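Local coordinates for 3-deoxy-D-manno-octulosonate 8-phosphate phosphatase KdsC (Haemophilus influenzae, PDB 4HGP), which hydrolyses 3-deoxy-D-manno-octulosonate 8-phosphate to 3-deoxy-D-manno-octulosonate and inorganic phosphate with the help of magnesium, a step of lipopolysaccharide biosynthesis, at residues Leu42-Leu47 with Ala70-Lys75; Ile8-Thr13 with Gln53-Ser58; Ile12-Gly17 with Thr102-Asp107; Leu19-Leu24 with Gly143-Phe148. One frame throughout, in Å; residues are numbered along the deposited sequence.

Overall arrangement
Contacts 2 and 3 share Ile12 and Thr13, since strand 10-13 lies between strands 53-57 and 102-106 in the parallel sheet; their centres are 8 Å apart. Both end at the oxido(dioxo)vanadium group, and contact 3 also holds the magnesium. Contact 4, its centre 10 Å from that of contact 3, follows the metal-binding loop, where Val15 O and Thr20 N, 3.1 Å apart, are a probable hydrogen bond. Contact 1 packs on the sheet, Ile74 CD1 lying 3.9 Å from Val56 CG2, and meets contact 4 where Ile44 CG1 comes within 3.4 Å of Phe148 CE1. It also borders a KDO site, Leu42 N lying 2.9 Å from O2 of KDO.

Contact 1 of 4, residues Leu42-Leu47 with Ala70-Lys75; sequences LGIKML and ADLGIK. With KDO (3-deoxy-alpha-D-manno-oct-2-ulopyranosonic acid), chain D.
Ile44 overlaps Leu72 at the ends of both side chains, the CD1 methyl of Ile44 lying 3.5 Å from CD1 of Leu72, and the two chains cross at about a right angle. The Ile44-Leu72 contact is made through one methyl on each side. CG1 of Ile44 stands beside its own backbone N (chi1 -79°) with CD1 extended beyond it, which carries the terminal methyl across to helix 63-72. The other branch of Ile44, CG2, faces Ile74, whose CD1 is 4.2 Å away, a looser approach. Ile74 also reaches Val56 of strand 53-57, and Ile44 reaches Phe148 of helix 147-158, so the apolar patch joins helix 38-49 and the end of helix 63-72 to the sheet.

Lys45, one residue on, supplies the polar link. Its chain is bent at both chi2 (-52°) and chi3, and these bends bring Lys45 NZ to 3.0 Å from Leu72 O. The ammonium approaches from above the carbonyl plane, 50° out of it. CD of Lys45 lies 3.4 Å from Leu72 O, so the bent chain runs close alongside the carbonyl. Gly73 leaves the helix with positive phi in a Schellman motif.

KDO lies at the start of the 42-47 segment, its O2 2.9 Å from Leu42 N, and is hydrogen-bonded to Val38 O, Arg68 NH2 and Met178 O. Lys45 is a substrate-binding residue by similarity. Its bond adds a polar tie to the apolar contact; a positive charge at the helix C-terminus would probably be favoured by the helix dipole.

Contact 2 of 4, residues Ile8-Thr13 with Gln53-Ser58; sequences IKFVIT and QVAVLS. With VN4 (oxido(dioxo)vanadium), chain C.
Phe10 lies across the neighbouring strand in the parallel core of a HAD-type alpha/beta fold, where strands 10-13 and 53-57 run side by side, 4.5 Å apart at closest approach and 22° from parallel. Its ring, with CG anti to the backbone N (chi1 -169°), leans over Gln53 and Ala55. CD1 of Phe10 passes 3.6 Å from CB of Gln53, while the Gln53 carbonyl sits at the ring edge. Ala55, with no more than a methyl on this face, leaves a hollow that the ring tip enters: CZ of Phe10 is 3.4 Å from CB of Ala55.

Ile12 continues the same face. Its CG1 lies over one face of the Phe10 ring, offset toward the rim, and CG2 of Ile12 fits against CB of Leu57, 3.7 Å away. Bulk from the 10-13 strand thus flanks the small Ala55, and helix 84-95 covers this side through Leu91, Ala95, Ala87 and Cys88.

On the other face Val11, Val54, Thr13 and Val56 form a more even, branched surface. The Thr13 and Val56 side chains lie side by side and point the same way. Phe148 of helix 147-158 packs on Val11 and Thr13.

Five backbone bonds fix this register. Four run between strand residues, while the first, from Gln53 N to Lys9 O, comes in above the carbonyl plane with an N-H...O angle of 148°. A water also donates to Lys9 O. Past Leu57 the strand delivers Ser58 to the active site, where Ser58 OG, which also has Arg60 O as a hydrogen-bonding partner, lies 2.6 Å from O1 of the oxido(dioxo)vanadium group.

Contact 3 of 4, residues Ile12-Gly17 with Thr102-Asp107; sequences ITDVDG and TAYIGD. With MG (magnesium ion), chain B; VN4 (oxido(dioxo)vanadium), chain C.
Asp14 faces Asp107 across the C-terminal ends of neighbouring parallel strands, the place where HAD phosphatases bind their metal; Asp14 and Asp16 fit the DxDx(T/V) pattern of that family. CB of Asp14 lies 3.6 Å from Tyr104 OH, which hydrogen-bonds to Asp111 and Lys84. A chi1 of 173° extends the carboxylate off the strand end, where it divides: OD1 of Asp14 is bound to the vanadium at 2.1 Å, and OD2 to the magnesium. One carboxylate thus bridges magnesium and vanadium, consistent with the vanadium group standing in for phosphate, as vanadate commonly does in phosphatases.

Asp107 OD1, Asp16 O and two waters are further magnesium ligands; O2 of the vanadium group is modelled implausibly close, so that bond is doubtful. Asp107 OD2 forms a salt bridge to Arg39 of the third subunit, so a neighbouring chain probably helps to orient this ligand. Asp16 turns its OD1 to Lys34, while Asp16 N gives a 2.8 Å bond to O1 of the vanadium group at 164°.

Behind the site, the backbone bond from Asp14 N to Ile105 O is 3.2 Å long and nearly straight. Ile12 CG2 packs on Tyr104 CD1. Thr13 OG1 donates to Asp14 O and lies 3.3 Å from Ile105 CG2.

Contact 4 of 4, residues Leu19-Leu24 with Gly143-Phe148; sequences LTDGQL and GGKGAF. With KDO (3-deoxy-alpha-D-manno-oct-2-ulopyranosonic acid), chain E.
Leu19 and Phe148 lie side by side and point the same way, with CD2 of Leu19 lying 3.9 Å from CD2 of Phe148 and touching the root of the ring as well, near CB and CG. Although the bond from CA to CB of Leu19 points away from the 143-148 segment, its chain (chi1 -62°) carries the CD2 methyl back to it. The Phe148 ring continues to Asp40, Ile44 and Leu47 of helix 38-49.

Much of the rest is backbone on backbone. Gly144 lies directly against Thr20 and Asp21; its N is 3.0 Å from Thr20 O, but the angle is too poor for a hydrogen bond. Asp21 CA gives a CH...O contact to Gly143 O at 3.4 Å.

Asp21 has its CG between the backbone N and the carbonyl carbon (chi1 73°), a rotamer that turns the carboxylate forward along its own loop. OD1 of Asp21 accepts from Gln23 N at 3.1 Å, an Asx turn, and is met from above the carboxylate plane. OD2 of Asp21 receives Gln23 NE2 on its syn lone pair at 2.8 Å. Lys145 NZ is 4.2 Å from Asp21 OD2, beyond a salt bridge, so its attraction is probably only long-range. Thr20 OG1 accepts from Gly22 N, forming an ST turn, and also hydrogen-bonds to Gly17 N of the metal-binding loop.

Gly146 is the N-cap of helix 147-158. Two consecutive side-chain turns, backed by a glycine-rich loop, join the HAD-type metal-binding loop to strand 23-27, which pairs antiparallel with a strand of the third subunit; there Leu24 borders a KDO site completed by Val38, Arg68 and Met178 of that subunit.

Contact 1 of 4, residues Leu42-Leu47 with Ala70-Lys75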
loop_
_atom_site.group_PDB
_atom_site.type_symbol
_atom_site.label_atom_id
_atom_site.label_comp_id
_atom_site.label_asym_id
_atom_site.label_seq_id
_atom_site.Cartn_x
_atom_site.Cartn_y
_atom_site.Cartn_z
ATOM N N LEU A 42 9.411 12.755 11.912
ATOM C CA LEU A 42 10.072 14.043 12.000
ATOM C C LEU A 42 9.201 15.050 12.726
ATOM O O LEU A 42 9.712 15.869 13.461
ATOM C CB LEU A 42 10.466 14.575 10.627
ATOM C CG LEU A 42 11.548 15.652 10.743
ATOM C CD1 LEU A 42 12.725 15.157 11.570
ATOM C CD2 LEU A 42 12.009 16.095 9.365
ATOM N N GLY A 43 7.887 14.976 12.518
ATOM C CA GLY A 43 6.956 15.858 13.197
ATOM C C GLY A 43 6.973 15.614 14.693
ATOM O O GLY A 43 6.882 16.553 15.492
ATOM N N ILE A 44 7.097 14.346 15.072
ATOM C CA ILE A 44 7.168 13.955 16.482
ATOM C C ILE A 44 8.387 14.570 17.160
ATOM O O ILE A 44 8.285 15.105 18.264
ATOM C CB ILE A 44 7.163 12.408 16.647
ATOM C CG1 ILE A 44 5.737 11.872 16.505
ATOM C CG2 ILE A 44 7.744 12.001 17.998
ATOM C CD1 ILE A 44 5.648 10.368 16.349
ATOM N N LYS A 45 9.529 14.512 16.479
ATOM C CA LYS A 45 10.775 15.079 16.992
ATOM C C LYS A 45 10.730 16.595 17.075
ATOM O O LYS A 45 11.313 17.188 17.980
ATOM C CB LYS A 45 11.960 14.660 16.121
ATOM C CG LYS A 45 12.196 13.157 16.048
ATOM C CD LYS A 45 12.287 12.526 17.428
ATOM C CE LYS A 45 13.433 13.099 18.242
ATOM N NZ LYS A 45 13.641 12.325 19.495
ATOM N N MET A 46 10.043 17.211 16.114
ATOM C CA MET A 46 9.879 18.664 16.063
ATOM C C MET A 46 9.041 19.195 17.220
ATOM O O MET A 46 9.370 20.221 17.816
ATOM C CB MET A 46 9.269 19.089 14.725
ATOM C CG MET A 46 10.212 18.955 13.542
ATOM S SD MET A 46 9.430 19.317 11.963
ATOM C CE MET A 46 10.826 19.268 10.854
ATOM N N LEU A 47 7.959 18.493 17.537
ATOM C CA LEU A 47 7.104 18.862 18.658
ATOM C C LEU A 47 7.877 18.798 19.971
ATOM O O LEU A 47 7.859 19.743 20.762
ATOM C CB LEU A 47 5.893 17.932 18.741
ATOM C CG LEU A 47 4.749 18.091 17.743
ATOM C CD1 LEU A 47 3.801 16.903 17.854
ATOM C CD2 LEU A 47 3.995 19.377 17.989
ATOM N N ALA A 70 10.619 3.622 21.191
ATOM C CA ALA A 70 12.006 3.849 21.614
ATOM C C ALA A 70 12.816 4.611 20.568
ATOM O O ALA A 70 13.611 5.491 20.902
ATOM C CB ALA A 70 12.698 2.516 21.935
ATOM N N ASP A 71 12.630 4.253 19.302
ATOM C CA ASP A 71 13.339 4.920 18.217
ATOM C C ASP A 71 13.052 6.425 18.208
ATOM O O ASP A 71 13.933 7.232 17.910
ATOM C CB ASP A 71 12.989 4.290 16.859
ATOM C CG ASP A 71 13.802 3.036 16.562
ATOM O OD1 ASP A 71 14.309 2.393 17.506
ATOM O OD2 ASP A 71 13.934 2.687 15.375
ATOM N N LEU A 72 11.829 6.802 18.566
ATOM C CA LEU A 72 11.420 8.196 18.493
ATOM C C LEU A 72 11.719 9.001 19.752
ATOM O O LEU A 72 11.569 10.216 19.756
ATOM C CB LEU A 72 9.932 8.292 18.165
ATOM C CG LEU A 72 9.532 7.773 16.788
ATOM C CD1 LEU A 72 8.012 7.795 16.620
ATOM C CD2 LEU A 72 10.211 8.582 15.699
ATOM N N GLY A 73 12.138 8.331 20.817
ATOM C CA GLY A 73 12.433 9.018 22.060
ATOM C C GLY A 73 11.177 9.356 22.836
ATOM O O GLY A 73 11.174 10.261 23.675
ATOM N N ILE A 74 10.098 8.634 22.552
ATOM C CA ILE A 74 8.838 8.835 23.256
ATOM C C ILE A 74 8.876 8.139 24.619
ATOM O O ILE A 74 9.233 6.964 24.708
ATOM C CB ILE A 74 7.640 8.321 22.419
ATOM C CG1 ILE A 74 7.546 9.102 21.099
ATOM C CG2 ILE A 74 6.342 8.432 23.213
ATOM C CD1 ILE A 74 6.433 8.653 20.185
ATOM N N LYS A 75 8.500 8.867 25.670
ATOM C CA LYS A 75 8.639 8.398 27.049
ATOM C C LYS A 75 7.317 7.933 27.667
ATOM O O LYS A 75 7.265 6.921 28.367
ATOM C CB LYS A 75 9.228 9.526 27.903
ATOM C CG LYS A 75 10.167 9.075 29.006
ATOM C CD LYS A 75 9.635 9.425 30.396
ATOM C CE LYS A 75 8.612 8.400 30.877
ATOM N NZ LYS A 75 8.466 8.383 32.359
HETATM C C1 KDO D . 11.510 8.686 11.291
HETATM O O1A KDO D . 12.082 7.630 11.655
HETATM O O1B KDO D . 10.279 8.670 11.049
HETATM C C2 KDO D . 12.279 9.958 11.121
HETATM O O2 KDO D . 11.327 10.986 10.629
HETATM C C3 KDO D . 12.717 10.305 12.159
HETATM C C4 KDO D . 13.623 11.208 12.174
HETATM O O4 KDO D . 14.571 10.817 13.302
HETATM C C5 KDO D . 14.518 11.368 11.002
HETATM O O5 KDO D . 15.573 10.565 11.276
HETATM C C6 KDO D . 13.999 11.086 9.490
HETATM O O6 KDO D . 13.369 9.782 10.087
HETATM C C7 KDO D . 14.851 10.862 8.549
HETATM O O7 KDO D . 16.055 10.269 9.107
HETATM C C8 KDO D . 15.206 12.177 7.759
HETATM O O8 KDO D . 15.788 12.039 6.510
#

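Contact 2 of 4, residues Ile8-Thr13 with Gln53-Ser58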
loop_
_atom_site.group_PDB
_atom_site.type_symbol
_atom_site.label_atom_id
_atom_site.label_comp_id
_atom_site.label_asym_id
_atom_site.label_seq_id
_atom_site.Cartn_x
_atom_site.Cartn_y
_atom_site.Cartn_z
ATOM N N ILE A 8 -1.248 24.368 23.385
ATOM C CA ILE A 8 -0.951 22.947 23.450
ATOM C C ILE A 8 0.487 22.693 23.896
ATOM O O ILE A 8 1.441 23.230 23.320
ATOM C CB ILE A 8 -1.232 22.219 22.116
ATOM C CG1 ILE A 8 -2.705 22.360 21.727
ATOM C CG2 ILE A 8 -0.845 20.750 22.222
ATOM C CD1 ILE A 8 -3.676 22.086 22.862
ATOM N N LYS A 9 0.626 21.880 24.941
ATOM C CA LYS A 9 1.925 21.520 25.489
ATOM C C LYS A 9 2.107 20.006 25.469
ATOM O O LYS A 9 3.162 19.488 25.829
ATOM C CB LYS A 9 2.043 22.037 26.924
ATOM C CG LYS A 9 1.797 23.526 27.070
ATOM C CD LYS A 9 2.966 24.327 26.519
ATOM C CE LYS A 9 4.227 24.025 27.296
ATOM N NZ LYS A 9 5.404 24.672 26.689
ATOM N N PHE A 10 1.072 19.292 25.039
ATOM C CA PHE A 10 1.076 17.836 25.121
ATOM C C PHE A 10 0.191 17.248 24.032
ATOM O O PHE A 10 -0.949 17.671 23.864
ATOM C CB PHE A 10 0.570 17.404 26.497
ATOM C CG PHE A 10 0.761 15.938 26.797
ATOM C CD1 PHE A 10 1.818 15.229 26.246
ATOM C CD2 PHE A 10 -0.123 15.277 27.640
ATOM C CE1 PHE A 10 1.991 13.882 26.526
ATOM C CE2 PHE A 10 0.042 13.934 27.927
ATOM C CZ PHE A 10 1.104 13.236 27.370
ATOM N N VAL A 11 0.727 16.281 23.295
ATOM C CA VAL A 11 -0.027 15.589 22.253
ATOM C C VAL A 11 -0.059 14.085 22.509
ATOM O O VAL A 11 0.989 13.447 22.647
ATOM C CB VAL A 11 0.579 15.819 20.852
ATOM C CG1 VAL A 11 -0.197 15.027 19.820
ATOM C CG2 VAL A 11 0.596 17.304 20.499
ATOM N N ILE A 12 -1.264 13.526 22.561
ATOM C CA ILE A 12 -1.434 12.084 22.678
ATOM C C ILE A 12 -1.962 11.510 21.363
ATOM O O ILE A 12 -2.944 12.005 20.810
ATOM C CB ILE A 12 -2.403 11.732 23.811
ATOM C CG1 ILE A 12 -1.926 12.366 25.123
ATOM C CG2 ILE A 12 -2.560 10.220 23.921
ATOM C CD1 ILE A 12 -2.879 12.152 26.292
ATOM N N THR A 13 -1.299 10.479 20.852
ATOM C CA THR A 13 -1.712 9.905 19.579
ATOM C C THR A 13 -2.063 8.421 19.659
ATOM O O THR A 13 -1.399 7.635 20.333
ATOM C CB THR A 13 -0.654 10.142 18.476
ATOM O OG1 THR A 13 -1.161 9.697 17.211
ATOM C CG2 THR A 13 0.659 9.418 18.797
ATOM N N GLN A 53 5.399 17.802 24.622
ATOM C CA GLN A 53 5.614 16.381 24.848
ATOM C C GLN A 53 4.702 15.559 23.949
ATOM O O GLN A 53 3.648 16.026 23.537
ATOM C CB GLN A 53 5.379 16.025 26.314
ATOM C CG GLN A 53 6.246 16.811 27.281
ATOM C CD GLN A 53 5.979 16.445 28.724
ATOM O OE1 GLN A 53 6.312 15.350 29.167
ATOM N NE2 GLN A 53 5.365 17.364 29.464
ATOM N N VAL A 54 5.110 14.334 23.649
ATOM C CA VAL A 54 4.306 13.459 22.807
ATOM C C VAL A 54 4.055 12.134 23.536
ATOM O O VAL A 54 4.968 11.559 24.123
ATOM C CB VAL A 54 4.993 13.212 21.433
ATOM C CG1 VAL A 54 4.173 12.250 20.575
ATOM C CG2 VAL A 54 5.226 14.528 20.693
ATOM N N ALA A 55 2.816 11.660 23.517
ATOM C CA ALA A 55 2.496 10.370 24.120
ATOM C C ALA A 55 1.702 9.478 23.175
ATOM O O ALA A 55 0.995 9.954 22.280
ATOM C CB ALA A 55 1.748 10.556 25.436
ATOM N N VAL A 56 1.835 8.173 23.376
ATOM C CA VAL A 56 1.147 7.202 22.558
ATOM C C VAL A 56 0.116 6.465 23.396
ATOM O O VAL A 56 0.396 6.070 24.521
ATOM C CB VAL A 56 2.142 6.216 21.950
ATOM C CG1 VAL A 56 1.414 5.086 21.272
ATOM C CG2 VAL A 56 3.040 6.938 20.978
ATOM N N LEU A 57 -1.087 6.311 22.848
ATOM C CA LEU A 57 -2.166 5.590 23.506
ATOM C C LEU A 57 -2.814 4.633 22.510
ATOM O O LEU A 57 -3.464 5.069 21.560
ATOM C CB LEU A 57 -3.202 6.574 24.056
ATOM C CG LEU A 57 -4.376 6.007 24.854
ATOM C CD1 LEU A 57 -3.885 5.083 25.960
ATOM C CD2 LEU A 57 -5.210 7.140 25.422
ATOM N N SER A 58 -2.634 3.336 22.736
ATOM C CA SER A 58 -3.085 2.314 21.795
ATOM C C SER A 58 -3.820 1.173 22.489
ATOM O O SER A 58 -3.434 0.752 23.574
ATOM C CB SER A 58 -1.889 1.749 21.015
ATOM O OG SER A 58 -2.291 0.742 20.105
HETATM V V VN4 C . -5.346 2.245 18.207
HETATM O O1 VN4 C . -3.273 2.189 18.176
HETATM O O2 VN4 C . -6.479 2.447 16.472
HETATM O O3 VN4 C . -6.285 2.354 20.069
HETATM O O HOH W 1 5.100 20.231 27.766
#

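Contact 3 of 4, residues Ile12-Gly17 with Thr102-Asp107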
loop_
_atom_site.group_PDB
_atom_site.type_symbol
_atom_site.label_atom_id
_atom_site.label_comp_id
_atom_site.label_asym_id
_atom_site.label_seq_id
_atom_site.Cartn_x
_atom_site.Cartn_y
_atom_site.Cartn_z
ATOM N N ILE A 12 -1.264 13.526 22.561
ATOM C CA ILE A 12 -1.434 12.084 22.678
ATOM C C ILE A 12 -1.962 11.510 21.363
ATOM O O ILE A 12 -2.944 12.005 20.810
ATOM C CB ILE A 12 -2.403 11.732 23.811
ATOM C CG1 ILE A 12 -1.926 12.366 25.123
ATOM C CG2 ILE A 12 -2.560 10.220 23.921
ATOM C CD1 ILE A 12 -2.879 12.152 26.292
ATOM N N THR A 13 -1.299 10.479 20.852
ATOM C CA THR A 13 -1.712 9.905 19.579
ATOM C C THR A 13 -2.063 8.421 19.659
ATOM O O THR A 13 -1.399 7.635 20.333
ATOM C CB THR A 13 -0.654 10.142 18.476
ATOM O OG1 THR A 13 -1.161 9.697 17.211
ATOM C CG2 THR A 13 0.659 9.418 18.797
ATOM N N ASP A 14 -3.134 8.062 18.970
ATOM C CA ASP A 14 -3.465 6.676 18.722
ATOM C C ASP A 14 -2.503 6.139 17.650
ATOM O O ASP A 14 -1.884 6.918 16.933
ATOM C CB ASP A 14 -4.900 6.601 18.231
ATOM C CG ASP A 14 -5.269 5.231 17.782
ATOM O OD1 ASP A 14 -5.014 4.291 18.558
ATOM O OD2 ASP A 14 -5.768 5.093 16.648
ATOM N N VAL A 15 -2.361 4.822 17.538
ATOM C CA VAL A 15 -1.416 4.267 16.569
ATOM C C VAL A 15 -2.074 3.743 15.306
ATOM O O VAL A 15 -1.810 4.232 14.201
ATOM C CB VAL A 15 -0.578 3.135 17.175
ATOM C CG1 VAL A 15 0.455 2.637 16.171
ATOM C CG2 VAL A 15 0.067 3.601 18.469
ATOM N N ASP A 16 -2.901 2.717 15.460
ATOM C CA ASP A 16 -3.460 2.059 14.287
ATOM C C ASP A 16 -4.483 2.973 13.634
ATOM O O ASP A 16 -5.459 3.396 14.276
ATOM C CB ASP A 16 -4.075 0.700 14.646
ATOM C CG ASP A 16 -3.109 -0.202 15.394
ATOM O OD1 ASP A 16 -2.075 -0.583 14.803
ATOM O OD2 ASP A 16 -3.382 -0.535 16.573
ATOM N N GLY A 17 -4.237 3.294 12.367
ATOM C CA GLY A 17 -5.126 4.152 11.603
ATOM C C GLY A 17 -4.832 5.634 11.767
ATOM O O GLY A 17 -5.525 6.484 11.204
ATOM N N THR A 102 -3.834 19.849 26.258
ATOM C CA THR A 102 -3.631 18.544 25.626
ATOM C C THR A 102 -4.430 18.348 24.337
ATOM O O THR A 102 -5.621 18.639 24.285
ATOM C CB THR A 102 -3.967 17.375 26.588
ATOM O OG1 THR A 102 -3.260 17.536 27.821
ATOM C CG2 THR A 102 -3.595 16.036 25.966
ATOM N N ALA A 103 -3.757 17.840 23.305
ATOM C CA ALA A 103 -4.396 17.500 22.034
ATOM C C ALA A 103 -4.334 15.999 21.757
ATOM O O ALA A 103 -3.328 15.351 22.047
ATOM C CB ALA A 103 -3.751 18.266 20.898
ATOM N N TYR A 104 -5.410 15.449 21.194
ATOM C CA TYR A 104 -5.478 14.017 20.900
ATOM C C TYR A 104 -5.860 13.818 19.446
ATOM O O TYR A 104 -6.702 14.534 18.922
ATOM C CB TYR A 104 -6.505 13.304 21.794
ATOM C CG TYR A 104 -6.537 11.791 21.627
ATOM C CD1 TYR A 104 -5.742 10.973 22.420
ATOM C CD2 TYR A 104 -7.356 11.182 20.674
ATOM C CE1 TYR A 104 -5.760 9.592 22.277
ATOM C CE2 TYR A 104 -7.374 9.801 20.521
ATOM C CZ TYR A 104 -6.574 9.010 21.331
ATOM O OH TYR A 104 -6.573 7.635 21.204
ATOM N N ILE A 105 -5.250 12.831 18.804
ATOM C CA ILE A 105 -5.580 12.515 17.419
ATOM C C ILE A 105 -5.939 11.026 17.283
ATOM O O ILE A 105 -5.172 10.154 17.698
ATOM C CB ILE A 105 -4.431 12.931 16.484
ATOM C CG1 ILE A 105 -4.705 12.503 15.037
ATOM C CG2 ILE A 105 -3.110 12.384 16.994
ATOM C CD1 ILE A 105 -3.681 13.016 14.048
ATOM N N GLY A 106 -7.122 10.749 16.731
ATOM C CA GLY A 106 -7.628 9.386 16.629
ATOM C C GLY A 106 -8.318 9.101 15.305
ATOM O O GLY A 106 -8.348 9.961 14.435
ATOM N N ASP A 107 -8.875 7.902 15.144
ATOM C CA ASP A 107 -9.564 7.549 13.901
ATOM C C ASP A 107 -10.817 6.692 14.047
ATOM O O ASP A 107 -11.488 6.427 13.053
ATOM C CB ASP A 107 -8.616 6.792 12.968
ATOM C CG ASP A 107 -8.429 5.345 13.390
ATOM O OD1 ASP A 107 -7.694 5.121 14.367
ATOM O OD2 ASP A 107 -9.014 4.433 12.761
HETATM MG MG MG B . -6.966 3.799 15.670
HETATM V V VN4 C . -5.346 2.245 18.207
HETATM O O1 VN4 C . -3.273 2.189 18.176
HETATM O O2 VN4 C . -6.479 2.447 16.472
HETATM O O3 VN4 C . -6.285 2.354 20.069
HETATM O O HOH W 2 -8.089 2.380 14.665
HETATM O O HOH W 3 -8.455 4.057 17.080
#

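Contact 4 of 4, residues Leu19-Leu24 with Gly143-Phe148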
loop_
_atom_site.group_PDB
_atom_site.type_symbol
_atom_site.label_atom_id
_atom_site.label_comp_id
_atom_site.label_asym_id
_atom_site.label_seq_id
_atom_site.Cartn_x
_atom_site.Cartn_y
_atom_site.Cartn_z
ATOM N N LEU A 19 -1.027 6.732 13.054
ATOM C CA LEU A 19 0.394 6.628 12.750
ATOM C C LEU A 19 0.597 5.560 11.681
ATOM O O LEU A 19 1.627 5.524 11.021
ATOM C CB LEU A 19 1.199 6.300 14.011
ATOM C CG LEU A 19 1.144 7.332 15.145
ATOM C CD1 LEU A 19 2.019 6.910 16.302
ATOM C CD2 LEU A 19 1.562 8.714 14.650
ATOM N N THR A 20 -0.395 4.689 11.530
ATOM C CA THR A 20 -0.425 3.715 10.441
ATOM C C THR A 20 -1.686 3.969 9.623
ATOM O O THR A 20 -2.486 4.826 9.988
ATOM C CB THR A 20 -0.455 2.265 10.961
ATOM O OG1 THR A 20 -1.739 1.983 11.535
ATOM C CG2 THR A 20 0.628 2.030 11.990
ATOM N N ASP A 21 -1.859 3.240 8.517
ATOM C CA ASP A 21 -3.054 3.377 7.679
ATOM C C ASP A 21 -4.171 2.397 8.054
ATOM O O ASP A 21 -5.135 2.225 7.310
ATOM C CB ASP A 21 -2.707 3.266 6.183
ATOM C CG ASP A 21 -2.374 1.848 5.751
ATOM O OD1 ASP A 21 -2.187 0.984 6.618
ATOM O OD2 ASP A 21 -2.303 1.594 4.522
ATOM N N GLY A 22 -4.036 1.756 9.208
ATOM C CA GLY A 22 -5.056 0.846 9.691
ATOM C C GLY A 22 -4.752 -0.617 9.438
ATOM O O GLY A 22 -5.414 -1.500 10.002
ATOM N N GLN A 23 -3.769 -0.883 8.580
ATOM C CA GLN A 23 -3.406 -2.250 8.246
ATOM C C GLN A 23 -2.663 -2.943 9.372
ATOM O O GLN A 23 -1.725 -2.396 9.943
ATOM C CB GLN A 23 -2.558 -2.310 6.980
ATOM C CG GLN A 23 -3.334 -2.109 5.688
ATOM C CD GLN A 23 -2.457 -2.244 4.454
ATOM O OE1 GLN A 23 -2.360 -3.316 3.854
ATOM N NE2 GLN A 23 -1.813 -1.149 4.066
ATOM N N LEU A 24 -3.090 -4.163 9.678
ATOM C CA LEU A 24 -2.368 -5.000 10.629
ATOM C C LEU A 24 -1.742 -6.149 9.844
ATOM O O LEU A 24 -2.445 -6.972 9.240
ATOM C CB LEU A 24 -3.304 -5.494 11.741
ATOM C CG LEU A 24 -4.029 -4.412 12.564
ATOM C CD1 LEU A 24 -5.269 -4.953 13.258
ATOM C CD2 LEU A 24 -3.114 -3.755 13.579
ATOM N N GLY A 143 -4.832 8.635 7.531
ATOM C CA GLY A 143 -3.995 8.028 8.551
ATOM C C GLY A 143 -2.807 7.291 7.960
ATOM O O GLY A 143 -2.929 6.664 6.920
ATOM N N GLY A 144 -1.647 7.385 8.605
ATOM C CA GLY A 144 -0.447 6.724 8.112
ATOM C C GLY A 144 0.162 7.354 6.877
ATOM O O GLY A 144 1.110 6.819 6.305
ATOM N N LYS A 145 -0.376 8.495 6.462
ATOM C CA LYS A 145 0.137 9.187 5.287
ATOM C C LYS A 145 0.666 10.586 5.610
ATOM O O LYS A 145 0.907 11.384 4.715
ATOM C CB LYS A 145 -0.949 9.264 4.214
ATOM C CG LYS A 145 -1.539 7.912 3.799
ATOM C CD LYS A 145 -0.506 7.016 3.130
ATOM C CE LYS A 145 -1.110 5.663 2.777
ATOM N NZ LYS A 145 -0.071 4.614 2.563
ATOM N N GLY A 146 0.847 10.889 6.891
ATOM C CA GLY A 146 1.345 12.192 7.277
ATOM C C GLY A 146 0.312 12.994 8.041
ATOM O O GLY A 146 0.450 14.207 8.195
ATOM N N ALA A 147 -0.737 12.313 8.493
ATOM C CA ALA A 147 -1.816 12.947 9.242
ATOM C C ALA A 147 -1.278 13.557 10.531
ATOM O O ALA A 147 -1.665 14.657 10.907
ATOM C CB ALA A 147 -2.922 11.950 9.536
ATOM N N PHE A 148 -0.380 12.849 11.205
ATOM C CA PHE A 148 0.221 13.393 12.418
ATOM C C PHE A 148 1.048 14.636 12.070
ATOM O O PHE A 148 0.898 15.675 12.699
ATOM C CB PHE A 148 1.079 12.352 13.139
ATOM C CG PHE A 148 1.613 12.820 14.466
ATOM C CD1 PHE A 148 2.742 13.624 14.535
ATOM C CD2 PHE A 148 0.995 12.440 15.645
ATOM C CE1 PHE A 148 3.232 14.063 15.755
ATOM C CE2 PHE A 148 1.482 12.873 16.873
ATOM C CZ PHE A 148 2.604 13.682 16.927
HETATM C C1 KDO E . -8.178 -5.315 15.501
HETATM O O1A KDO E . -7.245 -6.088 15.827
HETATM O O1B KDO E . -8.477 -5.183 14.290
HETATM C C2 KDO E . -8.926 -4.533 16.535
HETATM O O2 KDO E . -9.909 -3.682 15.818
HETATM C C3 KDO E . -9.503 -5.267 17.253
HETATM C C4 KDO E . -9.970 -4.810 18.354
HETATM O O4 KDO E . -9.790 -5.932 19.370
HETATM C C5 KDO E . -9.318 -3.644 18.999
HETATM O O5 KDO E . -8.399 -4.192 19.828
HETATM C C6 KDO E . -8.625 -2.465 18.124
HETATM O O6 KDO E . -7.982 -3.632 17.300
HETATM C C7 KDO E . -7.760 -1.683 18.671
HETATM O O7 KDO E . -7.086 -2.377 19.756
HETATM C C8 KDO E . -8.424 -0.357 19.199
HETATM O O8 KDO E . -7.593 0.722 19.453
#